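Local structure of dehydroquinate synthase (Thermus thermophilus, 1UJN) at residues 225-233 with 311-322. The protein probably catalyses the conversion of 3-deoxy-D-arabino-heptulosonate 7-phosphate to 3-dehydroquinate, the second step of the seven that lead to chorismate. Numbering follows the deposited sequence.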
loop_
_atom_site.group_PDB
_atom_site.type_symbol
_atom_site.label_atom_id
_atom_site.label_comp_id
_atom_site.label_asym_id
_atom_site.label_seq_id
_atom_site.Cartn_x
_atom_site.Cartn_y
_atom_site.Cartn_z
ATOM N N ARG A 225 14.187 -5.389 -16.909
ATOM C CA ARG A 225 15.264 -4.628 -16.286
ATOM C C ARG A 225 16.123 -3.903 -17.326
ATOM O O ARG A 225 17.026 -3.143 -17.003
ATOM C CB ARG A 225 16.129 -5.597 -15.479
ATOM C CG ARG A 225 16.966 -6.512 -16.374
ATOM C CD ARG A 225 17.254 -7.863 -15.709
ATOM N NE ARG A 225 18.485 -8.449 -16.246
ATOM C CZ ARG A 225 18.355 -9.465 -17.119
ATOM N NH1 ARG A 225 17.155 -9.894 -17.467
ATOM N NH2 ARG A 225 19.448 -10.034 -17.639
ATOM N N LEU A 226 15.779 -4.058 -18.601
ATOM C CA LEU A 226 16.457 -3.323 -19.664
ATOM C C LEU A 226 16.010 -1.861 -19.621
ATOM O O LEU A 226 16.665 -0.982 -20.178
ATOM C CB LEU A 226 16.120 -3.927 -21.031
ATOM C CG LEU A 226 16.487 -5.399 -21.251
ATOM C CD1 LEU A 226 15.980 -5.843 -22.615
ATOM C CD2 LEU A 226 17.998 -5.594 -21.154
ATOM N N LEU A 227 14.887 -1.610 -18.955
ATOM C CA LEU A 227 14.358 -0.256 -18.827
ATOM C C LEU A 227 15.319 0.595 -18.000
ATOM O O LEU A 227 15.218 1.824 -17.974
ATOM C CB LEU A 227 12.979 -0.289 -18.160
ATOM C CG LEU A 227 11.874 -1.024 -18.927
ATOM C CD1 LEU A 227 10.668 -1.226 -18.027
ATOM C CD2 LEU A 227 11.494 -0.228 -20.168
ATOM N N ASN A 228 16.257 -0.062 -17.327
ATOM C CA ASN A 228 17.233 0.654 -16.513
ATOM C C ASN A 228 18.449 1.078 -17.325
ATOM O O ASN A 228 19.479 1.459 -16.766
ATOM C CB ASN A 228 17.669 -0.207 -15.327
ATOM C CG ASN A 228 16.543 -0.438 -14.336
ATOM O OD1 ASN A 228 15.903 0.512 -13.874
ATOM N ND2 ASN A 228 16.293 -1.701 -14.002
ATOM N N LEU A 229 18.327 1.009 -18.648
ATOM C CA LEU A 229 19.413 1.405 -19.539
ATOM C C LEU A 229 19.783 2.866 -19.276
ATOM O O LEU A 229 18.921 3.743 -19.312
ATOM C CB LEU A 229 18.980 1.238 -20.999
ATOM C CG LEU A 229 19.939 1.700 -22.102
ATOM C CD1 LEU A 229 21.228 0.874 -22.072
ATOM C CD2 LEU A 229 19.248 1.565 -23.450
ATOM N N GLY A 230 21.063 3.113 -19.005
ATOM C CA GLY A 230 21.534 4.465 -18.745
ATOM C C GLY A 230 21.220 5.008 -17.360
ATOM O O GLY A 230 21.590 6.138 -17.035
ATOM N N HIS A 231 20.557 4.205 -16.534
ATOM C CA HIS A 231 20.182 4.643 -15.192
ATOM C C HIS A 231 21.222 4.435 -14.091
ATOM O O HIS A 231 21.144 5.078 -13.044
ATOM C CB HIS A 231 18.868 3.981 -14.772
ATOM C CG HIS A 231 17.656 4.572 -15.426
ATOM N ND1 HIS A 231 17.470 4.576 -16.793
ATOM C CD2 HIS A 231 16.563 5.173 -14.897
ATOM C CE1 HIS A 231 16.314 5.151 -17.077
ATOM N NE2 HIS A 231 15.744 5.522 -15.945
ATOM N N THR A 232 22.187 3.547 -14.308
ATOM C CA THR A 232 23.212 3.306 -13.295
ATOM C C THR A 232 24.081 4.554 -13.143
ATOM O O THR A 232 24.295 5.044 -12.032
ATOM C CB THR A 232 24.103 2.097 -13.662
ATOM O OG1 THR A 232 23.284 0.929 -13.815
ATOM C CG2 THR A 232 25.125 1.838 -12.562
ATOM N N LEU A 233 24.581 5.071 -14.261
ATOM C CA LEU A 233 25.393 6.277 -14.207
ATOM C C LEU A 233 24.471 7.471 -13.983
ATOM O O LEU A 233 24.816 8.406 -13.256
ATOM C CB LEU A 233 26.184 6.467 -15.508
ATOM C CG LEU A 233 27.019 7.755 -15.529
ATOM C CD1 LEU A 233 28.002 7.747 -14.366
ATOM C CD2 LEU A 233 27.755 7.882 -16.850
ATOM N N TRP A 311 25.211 -3.848 -15.252
ATOM C CA TRP A 311 24.914 -2.749 -16.160
ATOM C C TRP A 311 24.123 -3.228 -17.366
ATOM O O TRP A 311 24.326 -4.345 -17.844
ATOM C CB TRP A 311 26.203 -2.109 -16.679
ATOM C CG TRP A 311 27.151 -1.629 -15.634
ATOM C CD1 TRP A 311 27.979 -2.391 -14.859
ATOM C CD2 TRP A 311 27.401 -0.268 -15.273
ATOM N NE1 TRP A 311 28.736 -1.585 -14.041
ATOM C CE2 TRP A 311 28.400 -0.277 -14.274
ATOM C CE3 TRP A 311 26.877 0.962 -15.697
ATOM C CZ2 TRP A 311 28.888 0.897 -13.692
ATOM C CZ3 TRP A 311 27.362 2.128 -15.119
ATOM C CH2 TRP A 311 28.359 2.086 -14.126
ATOM N N VAL A 312 23.223 -2.382 -17.860
ATOM C CA VAL A 312 22.454 -2.715 -19.051
ATOM C C VAL A 312 23.309 -2.185 -20.197
ATOM O O VAL A 312 23.479 -0.972 -20.348
ATOM C CB VAL A 312 21.077 -2.010 -19.079
ATOM C CG1 VAL A 312 20.357 -2.342 -20.373
ATOM C CG2 VAL A 312 20.237 -2.448 -17.887
ATOM N N VAL A 313 23.861 -3.100 -20.986
ATOM C CA VAL A 313 24.725 -2.735 -22.104
ATOM C C VAL A 313 24.047 -2.967 -23.447
ATOM O O VAL A 313 23.632 -4.081 -23.755
ATOM C CB VAL A 313 26.038 -3.564 -22.083
ATOM C CG1 VAL A 313 26.952 -3.133 -23.223
ATOM C CG2 VAL A 313 26.741 -3.398 -20.747
ATOM N N PRO A 314 23.922 -1.908 -24.263
ATOM C CA PRO A 314 23.290 -2.031 -25.579
ATOM C C PRO A 314 24.338 -2.410 -26.627
ATOM O O PRO A 314 25.201 -1.602 -26.968
ATOM C CB PRO A 314 22.726 -0.637 -25.807
ATOM C CG PRO A 314 23.803 0.230 -25.222
ATOM C CD PRO A 314 24.163 -0.491 -23.928
ATOM N N LEU A 315 24.269 -3.640 -27.127
ATOM C CA LEU A 315 25.222 -4.096 -28.138
ATOM C C LEU A 315 24.727 -3.720 -29.527
ATOM O O LEU A 315 25.510 -3.586 -30.471
ATOM C CB LEU A 315 25.418 -5.610 -28.030
ATOM C CG LEU A 315 25.958 -6.098 -26.679
ATOM C CD1 LEU A 315 26.072 -7.614 -26.690
ATOM C CD2 LEU A 315 27.315 -5.469 -26.402
ATOM N N ALA A 316 23.416 -3.542 -29.636
ATOM C CA ALA A 316 22.771 -3.162 -30.887
ATOM C C ALA A 316 21.329 -2.840 -30.534
ATOM O O ALA A 316 20.807 -3.344 -29.541
ATOM C CB ALA A 316 22.822 -4.315 -31.885
ATOM N N PRO A 317 20.670 -1.980 -31.325
ATOM C CA PRO A 317 19.276 -1.658 -31.005
ATOM C C PRO A 317 18.465 -2.948 -30.891
ATOM O O PRO A 317 18.461 -3.765 -31.810
ATOM C CB PRO A 317 18.843 -0.798 -32.190
ATOM C CG PRO A 317 20.119 -0.108 -32.582
ATOM C CD PRO A 317 21.128 -1.233 -32.510
ATOM N N GLY A 318 17.798 -3.137 -29.756
ATOM C CA GLY A 318 17.006 -4.337 -29.559
ATOM C C GLY A 318 17.821 -5.507 -29.033
ATOM O O GLY A 318 17.266 -6.530 -28.627
ATOM N N ARG A 319 19.141 -5.365 -29.041
ATOM C CA ARG A 319 20.011 -6.428 -28.551
ATOM C C ARG A 319 20.885 -5.915 -27.413
ATOM O O ARG A 319 21.955 -5.342 -27.639
ATOM C CB ARG A 319 20.884 -6.967 -29.687
ATOM C CG ARG A 319 21.634 -8.244 -29.333
ATOM C CD ARG A 319 22.164 -8.933 -30.584
ATOM N NE ARG A 319 23.214 -8.167 -31.249
ATOM C CZ ARG A 319 24.435 -7.992 -30.758
ATOM N NH1 ARG A 319 24.768 -8.529 -29.591
ATOM N NH2 ARG A 319 25.330 -7.289 -31.439
ATOM N N LEU A 320 20.419 -6.124 -26.187
ATOM C CA LEU A 320 21.143 -5.679 -25.008
ATOM C C LEU A 320 21.433 -6.814 -24.035
ATOM O O LEU A 320 20.791 -7.867 -24.068
ATOM C CB LEU A 320 20.345 -4.593 -24.278
ATOM C CG LEU A 320 20.086 -3.264 -24.991
ATOM C CD1 LEU A 320 19.111 -3.458 -26.139
ATOM C CD2 LEU A 320 19.529 -2.273 -23.984
ATOM N N VAL A 321 22.405 -6.588 -23.163
ATOM C CA VAL A 321 22.778 -7.576 -22.165
ATOM C C VAL A 321 22.928 -6.908 -20.805
ATOM O O VAL A 321 23.212 -5.713 -20.714
ATOM C CB VAL A 321 24.111 -8.271 -22.528
ATOM C CG1 VAL A 321 23.959 -9.026 -23.835
ATOM C CG2 VAL A 321 25.228 -7.238 -22.632
ATOM N N VAL A 322 22.714 -7.685 -19.752
ATOM C CA VAL A 322 22.844 -7.193 -18.388
ATOM C C VAL A 322 23.931 -8.048 -17.755
ATOM O O VAL A 322 23.821 -9.275 -17.720
ATOM C CB VAL A 322 21.526 -7.356 -17.605
ATOM C CG1 VAL A 322 21.695 -6.838 -16.181
ATOM C CG2 VAL A 322 20.413 -6.607 -18.317
HETATM O O HOH W 1 22.525 0.342 -16.450
HETATM O O HOH W 2 23.212 1.234 -18.793
#
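Leu-229 and Val-312 bring the backbones of segment 225-233 and hairpin strand 311-314 nearest, CA to CA 5.1 Å, and branched aliphatic residues suit the apolar patch they share with Leu-226, Leu-320 and Val-322. From Leu-229, CB rests on Val-312 CG1; CG stands anti to the backbone N (chi1 175°), which sends the fork to the hairpin. There CD1 lies 3.7 Å from both Val-312 CG1 and Pro-314 CD and touches Val-312 O at 3.4 Å, while CD2 meets Leu-320 CD2 at 3.9 Å. Leu-226 continues the patch, its CD2 3.9 Å from Val-322 CG2. Arg-225 reaches Val-322 from the opposite direction, its guanidinium end lying obliquely against the valine, NE 3.4 Å from CG2; an alanine here would probably uncover the Val-322 side chain. Thr-232 lays its methyl CG2 over one face of Trp-311, 3.6 Å from the centroid of the six-membered ring, a CH-pi contact, and leaves OG1 to a water. The same water accepts from Val-312 N and donates to Asn-228 O, and a second links Gly-230 N to Val-312 O, so water serves the strand's backbone polar groups. Gly-230, its positive phi (77°) easy without a side chain, holds the N-cap position of helix 231-240, whose first residue, His-231, probably binds zinc. Around the hairpin and this segment, helices 164-181 and 247-264 also touch Leu-229, and helix 327-342 touches Trp-311.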